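Local coordinates for replication protein (Sphinx1.76-related DNA, PDB 6H24), which probably initiates replication of the plasmid that encodes it, this chain being the N-terminal winged-helix (WH1) domain of the longer protein, at residues Y15-V20 and E126-Y131; Q22-L27 and K72-R77. All coordinates share one frame; numbering follows the deposited sequence.

Interaction 1: Y15-V20 and E126-Y131; sequences YNLALV and EQFTQY
Leu17 and Phe128 form the buried part of this contact: Leu17 CD2 lies 3.8 Å from Phe128 CZ, approaching the far end of the ring obliquely, and the two side chains cross at about a right angle. Two more exposed pairs accompany it. Tyr15 CE1 comes within 3.6 Å of Gln127 NE2, with the amide plane only 16° from that of the phenol ring. Leu19 CD1 meets Gln130 NE2 at 3.7 Å, a methyl resting against the amide at the end of an extended chain.

No hydrogen bond spans the two segments. The Gln127 amide is fixed from elsewhere, NE2 being hydrogen-bonded to Ser14 OG, and the chain bends at chi2 (82°), which brings NE2 obliquely to the CE1 corner of the tyrosine. Beyond this first shell, Gln22 and Ile25 of helix 19-34 touch both Leu17 and Phe128, while Ala18 sits at the N-cap position of that helix, its backbone N hydrogen-bonded to Glu21 OE1. The 185 Å² buried in all thus joins the turn between helices 2-14 and 19-34 to the end of the last helix, 121-128, bringing distant parts of the chain together in the WH1 winged-helix domain of a replication initiator.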
loop_
_atom_site.group_PDB
_atom_site.type_symbol
_atom_site.label_atom_id
_atom_site.label_comp_id
_atom_site.label_asym_id
_atom_site.label_seq_id
_atom_site.Cartn_x
_atom_site.Cartn_y
_atom_site.Cartn_z
ATOM N N TYR A 15 9.869 -13.792 8.718
ATOM C CA TYR A 15 11.076 -13.957 9.518
ATOM C C TYR A 15 11.934 -12.699 9.550
ATOM O O TYR A 15 12.791 -12.573 10.432
ATOM C CB TYR A 15 11.935 -15.107 8.989
ATOM C CG TYR A 15 11.303 -16.483 9.018
ATOM C CD1 TYR A 15 10.360 -16.829 9.980
ATOM C CD2 TYR A 15 11.668 -17.444 8.087
ATOM C CE1 TYR A 15 9.797 -18.098 10.005
ATOM C CE2 TYR A 15 11.111 -18.707 8.101
ATOM C CZ TYR A 15 10.177 -19.031 9.059
ATOM O OH TYR A 15 9.631 -20.296 9.062
ATOM N N ASN A 16 11.748 -11.788 8.597
ATOM C CA ASN A 16 12.587 -10.599 8.532
ATOM C C ASN A 16 12.103 -9.496 9.459
ATOM O O ASN A 16 12.870 -8.575 9.761
ATOM C CB ASN A 16 12.613 -10.042 7.107
ATOM C CG ASN A 16 12.969 -11.087 6.078
ATOM O OD1 ASN A 16 13.810 -11.951 6.315
ATOM N ND2 ASN A 16 12.321 -11.015 4.920
ATOM N N LEU A 17 10.850 -9.559 9.903
ATOM C CA LEU A 17 10.316 -8.520 10.764
ATOM C C LEU A 17 10.981 -8.587 12.131
ATOM O O LEU A 17 11.166 -9.667 12.696
ATOM C CB LEU A 17 8.806 -8.684 10.933
ATOM C CG LEU A 17 7.889 -8.065 9.883
ATOM C CD1 LEU A 17 8.286 -8.507 8.482
ATOM C CD2 LEU A 17 6.437 -8.414 10.198
ATOM N N ALA A 18 11.310 -7.423 12.680
ATOM C CA ALA A 18 11.738 -7.346 14.068
ATOM C C ALA A 18 10.588 -7.701 15.009
ATOM O O ALA A 18 9.408 -7.655 14.641
ATOM C CB ALA A 18 12.267 -5.945 14.384
ATOM N N LEU A 19 10.949 -8.065 16.244
ATOM C CA LEU A 19 9.938 -8.424 17.233
ATOM C C LEU A 19 8.914 -7.306 17.404
ATOM O O LEU A 19 7.714 -7.571 17.505
ATOM C CB LEU A 19 10.603 -8.747 18.571
ATOM C CG LEU A 19 9.688 -9.126 19.735
ATOM C CD1 LEU A 19 8.871 -10.368 19.421
ATOM C CD2 LEU A 19 10.508 -9.325 21.008
ATOM N N VAL A 20 9.365 -6.048 17.436
ATOM C CA VAL A 20 8.422 -4.958 17.665
ATOM C C VAL A 20 7.429 -4.860 16.509
ATOM O O VAL A 20 6.266 -4.488 16.707
ATOM C CB VAL A 20 9.152 -3.622 17.886
ATOM C CG1 VAL A 20 9.958 -3.229 16.657
ATOM C CG2 VAL A 20 8.140 -2.549 18.276
ATOM N N GLU A 126 -1.115 -16.398 14.183
ATOM C CA GLU A 126 -0.544 -17.675 14.605
ATOM C C GLU A 126 0.978 -17.624 14.573
ATOM O O GLU A 126 1.649 -18.037 15.527
ATOM C CB GLU A 126 -1.042 -18.803 13.693
ATOM C CG GLU A 126 -2.544 -19.041 13.750
ATOM C CD GLU A 126 -3.047 -19.976 12.657
ATOM O OE1 GLU A 126 -2.221 -20.534 11.902
ATOM O OE2 GLU A 126 -4.280 -20.148 12.553
ATOM N N GLN A 127 1.534 -17.090 13.483
ATOM C CA GLN A 127 2.978 -17.033 13.306
ATOM C C GLN A 127 3.648 -16.243 14.420
ATOM O O GLN A 127 4.745 -16.593 14.873
ATOM C CB GLN A 127 3.281 -16.393 11.944
ATOM C CG GLN A 127 4.734 -16.415 11.527
ATOM C CD GLN A 127 5.139 -17.739 10.921
ATOM O OE1 GLN A 127 4.483 -18.762 11.137
ATOM N NE2 GLN A 127 6.223 -17.729 10.151
ATOM N N PHE A 128 3.025 -15.147 14.833
ATOM C CA PHE A 128 3.612 -14.191 15.760
ATOM C C PHE A 128 3.282 -14.429 17.224
ATOM O O PHE A 128 3.961 -13.865 18.087
ATOM C CB PHE A 128 3.183 -12.779 15.349
ATOM C CG PHE A 128 3.737 -12.333 14.015
ATOM C CD1 PHE A 128 4.851 -12.944 13.457
ATOM C CD2 PHE A 128 3.116 -11.321 13.310
ATOM C CE1 PHE A 128 5.351 -12.527 12.230
ATOM C CE2 PHE A 128 3.611 -10.906 12.084
ATOM C CZ PHE A 128 4.723 -11.513 11.544
ATOM N N THR A 129 2.252 -15.210 17.543
ATOM C CA THR A 129 1.919 -15.427 18.941
ATOM C C THR A 129 3.009 -16.239 19.622
ATOM O O THR A 129 3.421 -17.294 19.125
ATOM C CB THR A 129 0.583 -16.154 19.092
ATOM O OG1 THR A 129 -0.470 -15.356 18.545
ATOM C CG2 THR A 129 0.300 -16.420 20.571
ATOM N N GLN A 130 3.465 -15.748 20.763
ATOM C CA GLN A 130 4.447 -16.441 21.573
ATOM C C GLN A 130 3.792 -16.852 22.879
ATOM O O GLN A 130 2.843 -16.216 23.348
ATOM C CB GLN A 130 5.669 -15.565 21.846
ATOM C CG GLN A 130 6.521 -15.337 20.617
ATOM C CD GLN A 130 7.546 -14.248 20.827
ATOM O OE1 GLN A 130 7.601 -13.630 21.890
ATOM N NE2 GLN A 130 8.358 -13.997 19.809
ATOM N N TYR A 131 4.291 -17.935 23.444
ATOM C CA TYR A 131 3.713 -18.491 24.648
ATOM C C TYR A 131 4.722 -18.494 25.786
ATOM O O TYR A 131 4.343 -18.509 26.959
ATOM C CB TYR A 131 3.199 -19.898 24.352
ATOM C CG TYR A 131 2.260 -19.935 23.161
ATOM C CD1 TYR A 131 0.897 -19.720 23.322
ATOM C CD2 TYR A 131 2.732 -20.177 21.878
ATOM C CE1 TYR A 131 0.031 -19.748 22.241
ATOM C CE2 TYR A 131 1.875 -20.208 20.792
ATOM C CZ TYR A 131 0.522 -19.996 20.980
ATOM O OH TYR A 131 -0.335 -20.021 19.900
#

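Interaction 2: Q22-L27 and K72-R77; sequences QRLILL and KDLFAR
Leu74 is the hub of this contact, setting one methyl, CD2, against two consecutive residues of helix 19-34. CD2 lies 3.9 Å from Ile25 CG1 and 4.0 Å from Ile25 CD1, bearing on the flank of the ethyl branch, and 4.2 Å from Leu24 CD2. Seen from the Leu74 methyl, the directions to Leu24 CD2 and Ile25 CG1 are about 85° apart, so it is touched on two distinct flanks.

The conformations explain which branches are used. Leu74 holds CG opposite its own backbone N (chi1 -179°), and its CA-CB bond already heads for helix 19-34. Leu24 has the same kind of first torsion and also starts toward its partner, offering CD2 while CD1 turns off. Ile25 behaves differently: its CA-CB bond does not aim at Leu74, but CG1 stands opposite the carbonyl carbon (chi1 -70°) and swings the ethyl arm across, whereas Ile25 CG2 stays 6.3 Å from Leu74 CD2. Ile25 and Leu74 cross at about a right angle; Leu24 and Leu74 meet more obliquely.

Leu74 CD1 serves another neighbour, lying 4.1 Å from Leu17 CD2, and Trp96 also packs on this leucine. Just beyond it, Arg77 NE forms a salt bridge with Glu21 OE2, tying the loop that follows helix 60-75 to the first turn of helix 19-34. Next to Leu74, Phe75 O accepts a hydrogen bond from Arg95 NH2 of the second subunit.

Of the 108 Å² buried between the segments, Leu74 supplies 55 Å², about half. With three buried aliphatic side chains and no hydrogen bond between the segments, the attraction is dispersive and hydrophobic, and the fit rests on the shape and rotamers of the branches.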
loop_
_atom_site.group_PDB
_atom_site.type_symbol
_atom_site.label_atom_id
_atom_site.label_comp_id
_atom_site.label_asym_id
_atom_site.label_seq_id
_atom_site.Cartn_x
_atom_site.Cartn_y
_atom_site.Cartn_z
ATOM N N GLN A 22 6.387 -7.472 14.677
ATOM C CA GLN A 22 5.465 -8.574 14.921
ATOM C C GLN A 22 4.430 -8.196 15.970
ATOM O O GLN A 22 3.237 -8.488 15.813
ATOM C CB GLN A 22 6.239 -9.814 15.366
ATOM C CG GLN A 22 7.222 -10.311 14.332
ATOM C CD GLN A 22 7.906 -11.590 14.747
ATOM O OE1 GLN A 22 7.600 -12.165 15.791
ATOM N NE2 GLN A 22 8.841 -12.049 13.924
ATOM N N ARG A 23 4.866 -7.529 17.036
ATOM C CA ARG A 23 3.947 -7.143 18.096
ATOM C C ARG A 23 3.023 -6.020 17.646
ATOM O O ARG A 23 1.852 -5.984 18.046
ATOM C CB ARG A 23 4.740 -6.752 19.341
ATOM C CG ARG A 23 5.361 -7.963 20.019
ATOM C CD ARG A 23 6.266 -7.563 21.150
ATOM N NE ARG A 23 6.682 -8.708 21.953
ATOM C CZ ARG A 23 7.591 -8.639 22.919
ATOM N NH1 ARG A 23 8.189 -7.485 23.177
ATOM N NH2 ARG A 23 7.913 -9.722 23.611
ATOM N N LEU A 24 3.519 -5.095 16.823
ATOM C CA LEU A 24 2.640 -4.083 16.246
ATOM C C LEU A 24 1.472 -4.748 15.524
ATOM O O LEU A 24 0.308 -4.360 15.693
ATOM C CB LEU A 24 3.432 -3.188 15.297
ATOM C CG LEU A 24 2.627 -2.230 14.420
ATOM C CD1 LEU A 24 1.947 -1.164 15.249
ATOM C CD2 LEU A 24 3.547 -1.586 13.394
ATOM N N ILE A 25 1.772 -5.753 14.698
ATOM C CA ILE A 25 0.726 -6.449 13.949
ATOM C C ILE A 25 -0.214 -7.187 14.895
ATOM O O ILE A 25 -1.444 -7.106 14.759
ATOM C CB ILE A 25 1.356 -7.393 12.909
ATOM C CG1 ILE A 25 1.996 -6.577 11.786
ATOM C CG2 ILE A 25 0.317 -8.361 12.341
ATOM C CD1 ILE A 25 2.860 -7.405 10.853
ATOM N N LEU A 26 0.345 -7.925 15.861
ATOM C CA LEU A 26 -0.491 -8.652 16.814
ATOM C C LEU A 26 -1.405 -7.695 17.571
ATOM O O LEU A 26 -2.588 -7.987 17.785
ATOM C CB LEU A 26 0.381 -9.451 17.792
ATOM N N LEU A 27 -0.871 -6.546 17.991
ATOM C CA LEU A 27 -1.675 -5.595 18.747
ATOM C C LEU A 27 -2.798 -5.018 17.896
ATOM O O LEU A 27 -3.907 -4.802 18.395
ATOM C CB LEU A 27 -0.784 -4.471 19.281
ATOM C CG LEU A 27 0.208 -4.860 20.373
ATOM C CD1 LEU A 27 1.225 -3.735 20.534
ATOM C CD2 LEU A 27 -0.495 -5.155 21.687
ATOM N N LYS A 72 7.373 2.580 10.675
ATOM C CA LYS A 72 8.211 2.967 9.547
ATOM C C LYS A 72 8.946 1.763 8.972
ATOM O O LYS A 72 9.035 1.605 7.748
ATOM C CB LYS A 72 9.202 4.044 9.984
ATOM N N ASP A 73 9.491 0.910 9.835
ATOM C CA ASP A 73 10.236 -0.250 9.358
ATOM C C ASP A 73 9.328 -1.205 8.590
ATOM O O ASP A 73 9.707 -1.735 7.538
ATOM C CB ASP A 73 10.896 -0.959 10.545
ATOM C CG ASP A 73 12.029 -0.148 11.167
ATOM O OD1 ASP A 73 12.383 0.925 10.624
ATOM O OD2 ASP A 73 12.562 -0.584 12.211
ATOM N N LEU A 74 8.120 -1.438 9.099
ATOM C CA LEU A 74 7.180 -2.328 8.423
ATOM C C LEU A 74 6.724 -1.743 7.092
ATOM O O LEU A 74 6.572 -2.467 6.100
ATOM C CB LEU A 74 5.980 -2.583 9.338
ATOM C CG LEU A 74 4.890 -3.508 8.801
ATOM C CD1 LEU A 74 5.491 -4.851 8.472
ATOM C CD2 LEU A 74 3.749 -3.664 9.798
ATOM N N PHE A 75 6.480 -0.434 7.067
ATOM C CA PHE A 75 6.065 0.268 5.852
ATOM C C PHE A 75 7.103 0.144 4.742
ATOM O O PHE A 75 6.745 0.147 3.561
ATOM C CB PHE A 75 5.791 1.722 6.253
ATOM C CG PHE A 75 5.287 2.605 5.153
ATOM C CD1 PHE A 75 3.945 2.661 4.834
ATOM C CD2 PHE A 75 6.162 3.441 4.484
ATOM C CE1 PHE A 75 3.486 3.508 3.849
ATOM C CE2 PHE A 75 5.709 4.292 3.488
ATOM C CZ PHE A 75 4.369 4.325 3.170
ATOM N N ALA A 76 8.381 -0.026 5.086
ATOM C CA ALA A 76 9.424 -0.129 4.076
ATOM C C ALA A 76 9.512 -1.497 3.412
ATOM O O ALA A 76 10.189 -1.622 2.383
ATOM C CB ALA A 76 10.779 0.205 4.701
ATOM N N ARG A 77 8.847 -2.511 3.952
ATOM C CA ARG A 77 9.036 -3.878 3.490
ATOM C C ARG A 77 8.129 -4.222 2.305
ATOM O O ARG A 77 7.109 -3.577 2.049
ATOM C CB ARG A 77 8.780 -4.850 4.642
ATOM C CG ARG A 77 9.709 -4.621 5.825
ATOM C CD ARG A 77 9.622 -5.741 6.827
ATOM N NE ARG A 77 10.418 -5.440 8.008
ATOM C CZ ARG A 77 11.717 -5.681 8.113
ATOM N NH1 ARG A 77 12.376 -6.243 7.106
ATOM N NH2 ARG A 77 12.364 -5.360 9.223
#

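Both contacts use helix 19-34, and interaction 2 is nested in the chain loop that interaction 1 closes. Interaction 1 is partly buried, its centre about 10 Å from that of the chain, and flanks one apolar pair with amide contacts nearer the surface. Interaction 2, with its centre about 5 Å from the middle of the chain, is wholly buried and aliphatic. Their centres are about 10 Å apart and the two meet directly: Leu17 CD1 packs 3.5 Å from Arg77 CD, and Phe128 CD1 lies 3.6 Å from Gln22 CD. Ile25 touches Leu17, Phe128 and Leu74, making the apolar cluster continuous from helix 121-128 to helix 60-75.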